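Local structure of fructooligosaccharide ABC transporter substrate-binding protein FusA (5G5Y) at residues Lys217-Thr221 / Ala222-Asn226; Thr461-Asp464 / Asp465-Lys468; Glu192-Lys195 / Phe196-Ala200; Ile446-Lys449 / Arg450-Ile454. The protein binds short- and long-chain fructooligosaccharides such as kestose, nystose and inulin, favouring tetrasaccharides and larger, as the solute-binding component of the FusABC-MsmK importer. All coordinates share one frame; numbering follows the deposited sequence.

Overall arrangement
All four interactions are local, each formed within one uninterrupted run of chain, so they follow one another in series and none nests in or crosses another. Interaction 3 (192-200) comes first, where the loop after strand 181-183 coils into a 3-10 segment. Interaction 1 (217-226) follows at the turn from strand 218-220 into helix 225-239, a turn that closes round a calcium ion. Interaction 4 lies on helix 429-455 and interaction 2 on the next helix, 459-472. In space they cluster on one side of the chain's centre. Interaction 4 touches all three others, and helix 459-472 also packs against the calcium turn, tying late helices to the middle of the sequence.

Interaction 1 (Lys217-Thr221 / Ala222-Asn226); sequences KVDFT and ADNDN. With CA (calcium ion), chain D.
With CG of Asp-219 swung opposite its own backbone N (chi1 -176°) and CG of Asn-224 turned opposite its carbonyl carbon (chi1 -71°), a carboxylate and an amide approach from opposite directions and offer one oxygen each to the same calcium ion. The metal lies 2.4 Å from Asp-219 OD1 and 2.3 Å from Asn-224 OD1. The other arms of the two groups are tied together: Asn-224 ND2 donates to Asp-219 OD2 at 3.2 Å, on the syn side but 35° out of the carboxylate plane. This bond fixes the rotation of the amide with its oxygen facing the metal, and water 1 donates to both Asp-219 OD2 and Asn-224 OD1.

Asp-223 OD1, 2.5 Å from the calcium ion, and Phe-220 O, at 2.4 Å, supply the remaining protein ligands. These two acceptors come within 2.9 Å of each other, a closeness that the shared cation probably compensates. Three waters raise the coordination to seven, and one of them, water 2, also accepts from Phe-220 N. The Phe-220 ring reaches Ala-222 CB with CE2 (3.7 Å) and packs on helices 429-455 and 459-472, while Thr-221 OG1 is hydrogen-bonded to Asp-205. The whole forms an all-oxygen, seven-coordinate calcium site, the second in FusA, built into the turn that leads from strand 218-220 into helix 225-239, with the N-cap residue Asn-224 among its ligands.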
# COMPACT_ATOMS: atom_id res chain seq x y z
N LYS A 217 13.97 15.17 10.86
CA LYS A 217 13.47 14.62 12.11
C LYS A 217 12.13 13.96 11.93
O LYS A 217 11.20 14.53 11.36
CB LYS A 217 13.40 15.69 13.20
CG LYS A 217 14.78 16.29 13.51
CD LYS A 217 15.90 15.24 13.65
CE LYS A 217 17.12 15.82 14.37
NZ LYS A 217 18.31 14.95 14.19
N VAL A 218 12.04 12.75 12.45
CA VAL A 218 10.80 11.98 12.37
C VAL A 218 9.83 12.69 13.33
O VAL A 218 10.24 13.18 14.38
CB VAL A 218 10.99 10.49 12.72
CG1 VAL A 218 12.03 9.82 11.82
CG2 VAL A 218 11.39 10.28 14.17
N ASP A 219 8.57 12.78 12.95
CA ASP A 219 7.54 13.45 13.78
C ASP A 219 6.34 12.54 13.99
O ASP A 219 5.72 12.05 13.03
CB ASP A 219 7.15 14.77 13.10
CG ASP A 219 6.14 15.61 13.91
OD1 ASP A 219 6.05 15.47 15.14
OD2 ASP A 219 5.45 16.46 13.30
N PHE A 220 6.00 12.28 15.26
CA PHE A 220 4.78 11.54 15.60
C PHE A 220 3.61 12.49 15.47
O PHE A 220 3.60 13.55 16.09
CB PHE A 220 4.86 10.96 17.01
CG PHE A 220 3.76 10.02 17.34
CD1 PHE A 220 3.75 8.75 16.82
CD2 PHE A 220 2.73 10.41 18.21
CE1 PHE A 220 2.75 7.85 17.16
CE2 PHE A 220 1.71 9.51 18.53
CZ PHE A 220 1.75 8.25 18.00
N THR A 221 2.67 12.19 14.59
CA THR A 221 1.65 13.16 14.25
C THR A 221 0.56 13.29 15.30
O THR A 221 -0.08 14.33 15.41
CB THR A 221 1.01 12.81 12.91
OG1 THR A 221 0.52 11.48 12.99
CG2 THR A 221 2.02 12.93 11.77
N ALA A 222 0.33 12.24 16.08
CA ALA A 222 -0.81 12.22 16.95
C ALA A 222 -0.61 12.83 18.36
O ALA A 222 -1.50 12.71 19.19
CB ALA A 222 -1.35 10.81 17.02
N ASP A 223 0.52 13.49 18.61
CA ASP A 223 0.66 14.37 19.81
C ASP A 223 0.93 15.84 19.45
O ASP A 223 1.36 16.59 20.30
CB ASP A 223 1.77 13.83 20.72
CG ASP A 223 3.16 13.97 20.11
OD1 ASP A 223 3.25 14.29 18.88
OD2 ASP A 223 4.14 13.77 20.87
N ASN A 224 0.66 16.24 18.19
CA ASN A 224 0.91 17.61 17.74
C ASN A 224 -0.34 18.49 18.04
O ASN A 224 -1.46 18.02 17.92
CB ASN A 224 1.12 17.64 16.21
CG ASN A 224 2.44 17.03 15.79
OD1 ASN A 224 3.41 16.93 16.59
ND2 ASN A 224 2.53 16.67 14.53
N ASP A 225 -0.12 19.75 18.37
CA ASP A 225 -1.23 20.72 18.47
C ASP A 225 -2.09 20.71 17.20
O ASP A 225 -3.29 20.91 17.28
CB ASP A 225 -0.70 22.11 18.71
CG ASP A 225 -0.05 22.27 20.09
OD1 ASP A 225 -0.15 21.34 20.93
OD2 ASP A 225 0.54 23.35 20.31
N ASN A 226 -1.46 20.48 16.05
CA ASN A 226 -2.17 20.44 14.74
C ASN A 226 -3.19 19.33 14.69
O ASN A 226 -4.24 19.49 14.10
CB ASN A 226 -1.20 20.25 13.57
CG ASN A 226 0.03 21.12 13.69
OD1 ASN A 226 0.86 20.87 14.58
ND2 ASN A 226 0.13 22.19 12.87
CA CA D . 4.83 15.23 17.23
O HOH W 1 5.69 18.65 15.10
O HOH W 2 6.88 13.73 17.68
O HOH W 3 -0.11 16.40 13.19
O HOH W 4 6.25 17.07 17.15
O HOH W 5 5.70 16.48 19.19

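Interaction 2 (Thr461-Asp464 / Asp465-Lys468); sequences TEWD and DYKK
Trp-463 offers one indole face to two residues of the next helical turn, Tyr-466 and Lys-467. Tyr-466 approaches over the six-membered ring, its CD2 3.8 Å above the indole plane and displaced toward the rim. The two planes are inclined by 35°, so the rings neither stack squarely nor meet edge to face, and the closest approach is from Trp-463 CZ3 to Tyr-466 CE2 at 3.6 Å.

Lys-467 runs along the pyrrole rim on that same side. A bend in its chain at chi3 (-66°) lays CE 3.5 Å from Trp-463 NE1. The ammonium group ends near the indole edge, where water 7, lying in the ring plane, accepts from both Trp-463 NE1 (2.9 Å) and Lys-467 NZ. Asp-464 runs alongside Lys-467 and points the same way, yet Asp-464 OD1 stays 4.2 Å from Lys-467 NZ, too far for a direct salt bridge. Water 8 spans the gap, accepting from NZ and donating to Asp-464 OD1 at 2.6 Å.

Under these side chains the backbone bond from Lys-467 N to Trp-463 O (3.1 Å) keeps the helical spacing. Tyr-466 OH reaches Ala-222 O, its ring meets Trp-453 edge to face, and Lys-228 makes a cation-pi contact with Trp-463. The pattern is one of i,i+3 and i,i+4 side-chain packing along an alpha helix, here on the flank of helix 459-472 that lies against the calcium-binding turn.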
# COMPACT_ATOMS: atom_id res chain seq x y z
N THR A 461 -9.48 19.45 27.72
CA THR A 461 -9.10 19.10 29.09
C THR A 461 -8.30 17.81 29.18
O THR A 461 -7.46 17.66 30.07
CB THR A 461 -10.35 19.09 30.00
OG1 THR A 461 -10.91 20.40 29.94
CG2 THR A 461 -9.98 18.80 31.43
N GLU A 462 -8.52 16.90 28.23
CA GLU A 462 -7.95 15.57 28.28
C GLU A 462 -6.61 15.46 27.54
O GLU A 462 -5.91 14.46 27.69
CB GLU A 462 -8.94 14.56 27.66
CG GLU A 462 -10.19 14.38 28.49
CD GLU A 462 -11.14 13.31 27.96
OE1 GLU A 462 -10.78 12.53 27.03
OE2 GLU A 462 -12.25 13.22 28.54
N TRP A 463 -6.29 16.49 26.74
CA TRP A 463 -5.13 16.43 25.84
C TRP A 463 -3.81 16.18 26.55
O TRP A 463 -3.05 15.28 26.16
CB TRP A 463 -5.08 17.69 24.97
CG TRP A 463 -3.95 17.73 23.96
CD1 TRP A 463 -2.83 18.49 24.01
CD2 TRP A 463 -3.88 16.97 22.74
NE1 TRP A 463 -2.05 18.25 22.90
CE2 TRP A 463 -2.67 17.33 22.11
CE3 TRP A 463 -4.72 16.03 22.13
CZ2 TRP A 463 -2.28 16.77 20.89
CZ3 TRP A 463 -4.35 15.49 20.92
CH2 TRP A 463 -3.13 15.86 20.31
N ASP A 464 -3.53 16.95 27.61
CA ASP A 464 -2.24 16.84 28.32
C ASP A 464 -2.07 15.45 28.95
O ASP A 464 -0.99 14.83 28.81
CB ASP A 464 -2.04 17.96 29.35
CG ASP A 464 -1.64 19.29 28.72
OD1 ASP A 464 -1.38 19.37 27.49
OD2 ASP A 464 -1.56 20.29 29.47
N ASP A 465 -3.12 14.91 29.57
CA ASP A 465 -2.99 13.55 30.15
C ASP A 465 -2.83 12.46 29.07
O ASP A 465 -2.20 11.43 29.30
CB ASP A 465 -4.20 13.17 31.01
CG ASP A 465 -4.19 13.85 32.38
OD1 ASP A 465 -3.20 14.45 32.78
OD2 ASP A 465 -5.23 13.77 33.07
N TYR A 466 -3.46 12.68 27.92
CA TYR A 466 -3.32 11.75 26.80
C TYR A 466 -1.89 11.67 26.34
O TYR A 466 -1.39 10.58 26.14
CB TYR A 466 -4.24 12.18 25.67
CG TYR A 466 -3.88 11.79 24.24
CD1 TYR A 466 -4.27 10.56 23.72
CD2 TYR A 466 -3.25 12.70 23.38
CE1 TYR A 466 -4.00 10.20 22.38
CE2 TYR A 466 -2.99 12.36 22.06
CZ TYR A 466 -3.37 11.12 21.56
OH TYR A 466 -3.15 10.81 20.26
N LYS A 467 -1.24 12.81 26.17
CA LYS A 467 0.17 12.81 25.80
C LYS A 467 1.04 12.11 26.86
O LYS A 467 1.93 11.34 26.50
CB LYS A 467 0.69 14.22 25.54
CG LYS A 467 0.08 14.83 24.29
CD LYS A 467 0.77 16.13 23.90
CE LYS A 467 0.58 17.26 24.91
NZ LYS A 467 1.40 18.42 24.47
N LYS A 468 0.72 12.30 28.13
CA LYS A 468 1.41 11.57 29.20
C LYS A 468 1.23 10.04 29.10
O LYS A 468 2.15 9.26 29.37
CB LYS A 468 0.91 12.03 30.59
CG LYS A 468 1.29 13.46 30.94
CD LYS A 468 0.79 13.77 32.36
CE LYS A 468 0.86 15.25 32.72
NZ LYS A 468 2.09 15.88 32.18
O HOH W 6 -5.17 16.45 30.64
O HOH W 7 0.55 18.96 21.73
O HOH W 8 0.40 20.45 26.00

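Interaction 3 (Glu192-Lys195 / Phe196-Ala200); sequences EDFK and FLFAA
Phe-198 folds back toward Phe-194 and Lys-195 where an Asx turn at Asp-193 leads into a 3-10 segment. Its CB sits 3.4 Å from Lys-195 O, the carbonyl that accepts the backbone bond from Phe-198 N at 2.9 Å. Phe-198 CG, at 3.9 Å, and Phe-198 CD1, at 4.0 Å, still skirt Lys-195 O as the ring leaves the backbone. Beyond them Phe-198 CE1 comes in at the rim of the Phe-194 ring, level with it, 3.5 Å from Phe-194 CE1. Phe-198 CZ at the far end is 3.8 Å from Phe-194 CE1. The two rings cross with their planes 34° apart, neither stacked nor T-shaped.

Tyr-227 meets Phe-198 edge to face, and Val-231 and Ile-234 of helix 225-239 pack on it too, while Phe-185 meets Phe-194 in an edge-to-face pair. The 3-10 character shows in the i+3 bonds, from Leu-197 N to Phe-194 O and from Phe-198 N to Lys-195 O. Lys-195 turns its side chain back along the loop with bends at chi3 (55°) and chi4 (70°), which brings the ammonium group to the carboxylate of Asp-193; Asp-207 is a second salt-bridge partner of the same ammonium group. Asp-193 OD2 is thus gripped twice, from opposite faces of its carboxylate plane, by Lys-195 N at 3.2 Å and Lys-195 NZ at 2.8 Å.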
# COMPACT_ATOMS: atom_id res chain seq x y z
N GLU A 192 -10.63 4.41 4.05
CA GLU A 192 -11.92 5.02 4.28
C GLU A 192 -11.94 5.93 5.51
O GLU A 192 -12.98 6.45 5.88
CB GLU A 192 -13.01 3.93 4.36
CG GLU A 192 -13.31 3.25 3.03
CD GLU A 192 -12.23 2.34 2.52
OE1 GLU A 192 -11.73 1.51 3.28
OE2 GLU A 192 -11.84 2.44 1.35
N ASP A 193 -10.79 6.18 6.12
CA ASP A 193 -10.71 7.07 7.26
C ASP A 193 -10.63 8.55 6.84
O ASP A 193 -10.18 8.84 5.74
CB ASP A 193 -9.46 6.72 8.09
CG ASP A 193 -9.44 7.45 9.42
OD1 ASP A 193 -10.48 7.37 10.12
OD2 ASP A 193 -8.47 8.18 9.76
N PHE A 194 -10.97 9.47 7.75
CA PHE A 194 -10.98 10.89 7.49
C PHE A 194 -9.63 11.61 7.66
O PHE A 194 -9.56 12.82 7.42
CB PHE A 194 -12.06 11.64 8.36
CG PHE A 194 -11.87 11.47 9.85
CD1 PHE A 194 -10.89 12.16 10.54
CD2 PHE A 194 -12.65 10.56 10.55
CE1 PHE A 194 -10.70 11.96 11.90
CE2 PHE A 194 -12.46 10.37 11.92
CZ PHE A 194 -11.51 11.09 12.59
N LYS A 195 -8.59 10.91 8.12
CA LYS A 195 -7.36 11.57 8.61
C LYS A 195 -6.66 12.42 7.52
O LYS A 195 -5.92 13.38 7.85
CB LYS A 195 -6.39 10.59 9.30
CG LYS A 195 -5.73 9.58 8.36
CD LYS A 195 -4.61 8.77 9.02
CE LYS A 195 -5.04 8.03 10.28
NZ LYS A 195 -5.96 6.90 9.94
N PHE A 196 -6.91 12.13 6.24
CA PHE A 196 -6.49 13.02 5.14
C PHE A 196 -6.72 14.53 5.39
O PHE A 196 -5.89 15.40 5.02
CB PHE A 196 -7.18 12.57 3.82
CG PHE A 196 -6.87 13.45 2.66
CD1 PHE A 196 -5.65 13.34 2.00
CD2 PHE A 196 -7.75 14.44 2.29
CE1 PHE A 196 -5.32 14.18 0.95
CE2 PHE A 196 -7.42 15.30 1.25
CZ PHE A 196 -6.21 15.17 0.58
N LEU A 197 -7.83 14.87 6.04
CA LEU A 197 -8.20 16.28 6.24
C LEU A 197 -7.34 16.97 7.31
O LEU A 197 -7.32 18.20 7.37
CB LEU A 197 -9.67 16.44 6.64
CG LEU A 197 -10.71 16.13 5.54
CD1 LEU A 197 -12.12 16.44 6.04
CD2 LEU A 197 -10.44 16.89 4.25
N PHE A 198 -6.65 16.21 8.16
CA PHE A 198 -5.88 16.83 9.25
C PHE A 198 -4.79 17.78 8.77
O PHE A 198 -4.46 18.74 9.49
CB PHE A 198 -5.28 15.76 10.19
CG PHE A 198 -6.27 15.28 11.25
CD1 PHE A 198 -7.65 15.20 10.98
CD2 PHE A 198 -5.82 14.94 12.51
CE1 PHE A 198 -8.54 14.77 11.97
CE2 PHE A 198 -6.70 14.52 13.50
CZ PHE A 198 -8.07 14.43 13.23
N ALA A 199 -4.25 17.51 7.59
CA ALA A 199 -3.19 18.31 6.99
C ALA A 199 -3.63 19.75 6.67
O ALA A 199 -2.78 20.66 6.59
CB ALA A 199 -2.64 17.62 5.74
N ALA A 200 -4.94 19.98 6.57
CA ALA A 200 -5.45 21.35 6.53
C ALA A 200 -5.05 22.18 7.73
O ALA A 200 -5.04 23.41 7.61
CB ALA A 200 -6.97 21.38 6.31
O HOH W 9 -3.48 14.45 7.08

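Interaction 4 (Ile446-Lys449 / Arg450-Ile454); sequences IYRK and RAEWI
Glu-452 is held between Arg-448 and Lys-449, one carboxylate oxygen to each. Arg-448 NH1 is modelled 2.5 Å from Glu-452 OE2, so short that the exact length of this salt bridge is doubtful. The Lys-449 chain, bent at chi2 and chi3, brings its NZ to Glu-452 OE1 at 3.1 Å on the syn side, 28° out of the carboxylate plane. Water 11 links all three, donating to OE1 and accepting from both basic groups.

Lys-449 also spreads over the indole of Trp-453. Its CB stands 3.9 Å from the centroid of the six-membered ring and 12° off the normal, a CH-pi contact. Lys-449 O rests over a face of the indole, offset toward the rim, while accepting from Trp-453 N at 2.8 Å. On another flank Tyr-447 and Arg-450 run side by side; Tyr-447 CD1 lies 3.7 Å above the centre of the guanidinium plane, with ring and guanidinium inclined at 66°. Water 10 bridges Arg-450 NE and Tyr-447 O.

A second shell fixes these groups. Glu-462 OE1, on the following helix, forms a salt bridge with Lys-449 NZ and accepts a hydrogen bond from Trp-453 NE1. Arg-450 NH2 is salt-bridged to Asp-193 OD1, and Tyr-447 OH is hydrogen-bonded to Asn-189 and Lys-195, both in the loop before strand 210-212. Arg-448, Lys-449 and Glu-452 thus form an i,i+3/i,i+4 salt-bridge network on an alpha helix, and the outer bonds join helix 429-455 to helix 459-472 and to that loop.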
# COMPACT_ATOMS: atom_id res chain seq x y z
N ILE A 446 -4.93 5.36 20.74
CA ILE A 446 -4.96 6.57 19.93
C ILE A 446 -6.33 6.71 19.22
O ILE A 446 -6.96 7.79 19.23
CB ILE A 446 -3.81 6.57 18.91
CG1 ILE A 446 -2.48 6.84 19.63
CG2 ILE A 446 -4.04 7.62 17.81
CD1 ILE A 446 -1.28 6.46 18.82
N TYR A 447 -6.80 5.64 18.61
CA TYR A 447 -8.10 5.70 17.92
C TYR A 447 -9.28 5.78 18.90
O TYR A 447 -10.26 6.42 18.59
CB TYR A 447 -8.26 4.56 16.94
CG TYR A 447 -7.44 4.73 15.65
CD1 TYR A 447 -7.42 5.94 14.94
CD2 TYR A 447 -6.69 3.68 15.14
CE1 TYR A 447 -6.66 6.08 13.78
CE2 TYR A 447 -5.93 3.81 13.98
CZ TYR A 447 -5.93 5.02 13.30
OH TYR A 447 -5.21 5.14 12.14
N ARG A 448 -9.18 5.14 20.04
CA ARG A 448 -10.26 5.23 21.03
C ARG A 448 -10.45 6.68 21.49
O ARG A 448 -11.56 7.19 21.50
CB ARG A 448 -10.01 4.32 22.23
CG ARG A 448 -11.17 4.37 23.24
CD ARG A 448 -11.00 3.41 24.41
NE ARG A 448 -9.88 3.68 25.31
CZ ARG A 448 -9.86 4.56 26.32
NH1 ARG A 448 -10.89 5.38 26.56
NH2 ARG A 448 -8.78 4.64 27.10
N LYS A 449 -9.36 7.36 21.84
CA LYS A 449 -9.44 8.73 22.31
C LYS A 449 -9.95 9.65 21.19
O LYS A 449 -10.80 10.50 21.43
CB LYS A 449 -8.09 9.20 22.84
CG LYS A 449 -7.62 8.44 24.08
CD LYS A 449 -8.61 8.47 25.24
CE LYS A 449 -8.96 9.89 25.62
NZ LYS A 449 -9.78 9.89 26.85
N ARG A 450 -9.46 9.43 19.98
CA ARG A 450 -9.89 10.21 18.84
C ARG A 450 -11.42 10.10 18.63
O ARG A 450 -12.10 11.12 18.41
CB ARG A 450 -9.08 9.83 17.59
CG ARG A 450 -9.17 10.79 16.45
CD ARG A 450 -8.58 10.18 15.18
NE ARG A 450 -9.44 9.16 14.57
CZ ARG A 450 -9.36 8.72 13.31
NH1 ARG A 450 -8.44 9.18 12.47
NH2 ARG A 450 -10.24 7.84 12.88
N ALA A 451 -11.95 8.88 18.71
CA ALA A 451 -13.37 8.63 18.53
C ALA A 451 -14.16 9.31 19.67
O ALA A 451 -15.18 9.95 19.41
CB ALA A 451 -13.64 7.14 18.49
N GLU A 452 -13.66 9.19 20.91
CA GLU A 452 -14.33 9.78 22.09
C GLU A 452 -14.38 11.27 22.00
O GLU A 452 -15.39 11.88 22.35
CB GLU A 452 -13.60 9.43 23.39
CG GLU A 452 -13.77 8.00 23.82
CD GLU A 452 -12.93 7.64 25.07
OE1 GLU A 452 -12.42 8.57 25.75
OE2 GLU A 452 -12.79 6.40 25.34
N TRP A 453 -13.29 11.87 21.55
CA TRP A 453 -13.24 13.29 21.39
C TRP A 453 -14.18 13.82 20.36
O TRP A 453 -14.59 14.99 20.45
CB TRP A 453 -11.84 13.77 21.11
CG TRP A 453 -10.92 13.57 22.30
CD1 TRP A 453 -11.24 13.64 23.63
CD2 TRP A 453 -9.53 13.30 22.24
NE1 TRP A 453 -10.12 13.42 24.41
CE2 TRP A 453 -9.05 13.24 23.57
CE3 TRP A 453 -8.63 13.16 21.19
CZ2 TRP A 453 -7.72 13.01 23.86
CZ3 TRP A 453 -7.29 12.93 21.49
CH2 TRP A 453 -6.84 12.88 22.79
N ILE A 454 -14.52 13.00 19.37
CA ILE A 454 -15.48 13.40 18.34
C ILE A 454 -16.93 13.16 18.79
O ILE A 454 -17.79 14.05 18.59
CB ILE A 454 -15.20 12.66 17.02
CG1 ILE A 454 -13.87 13.17 16.44
CG2 ILE A 454 -16.36 12.87 16.02
CD1 ILE A 454 -13.23 12.21 15.44
O HOH W 10 -10.90 7.12 15.90
O HOH W 11 -11.55 8.03 28.31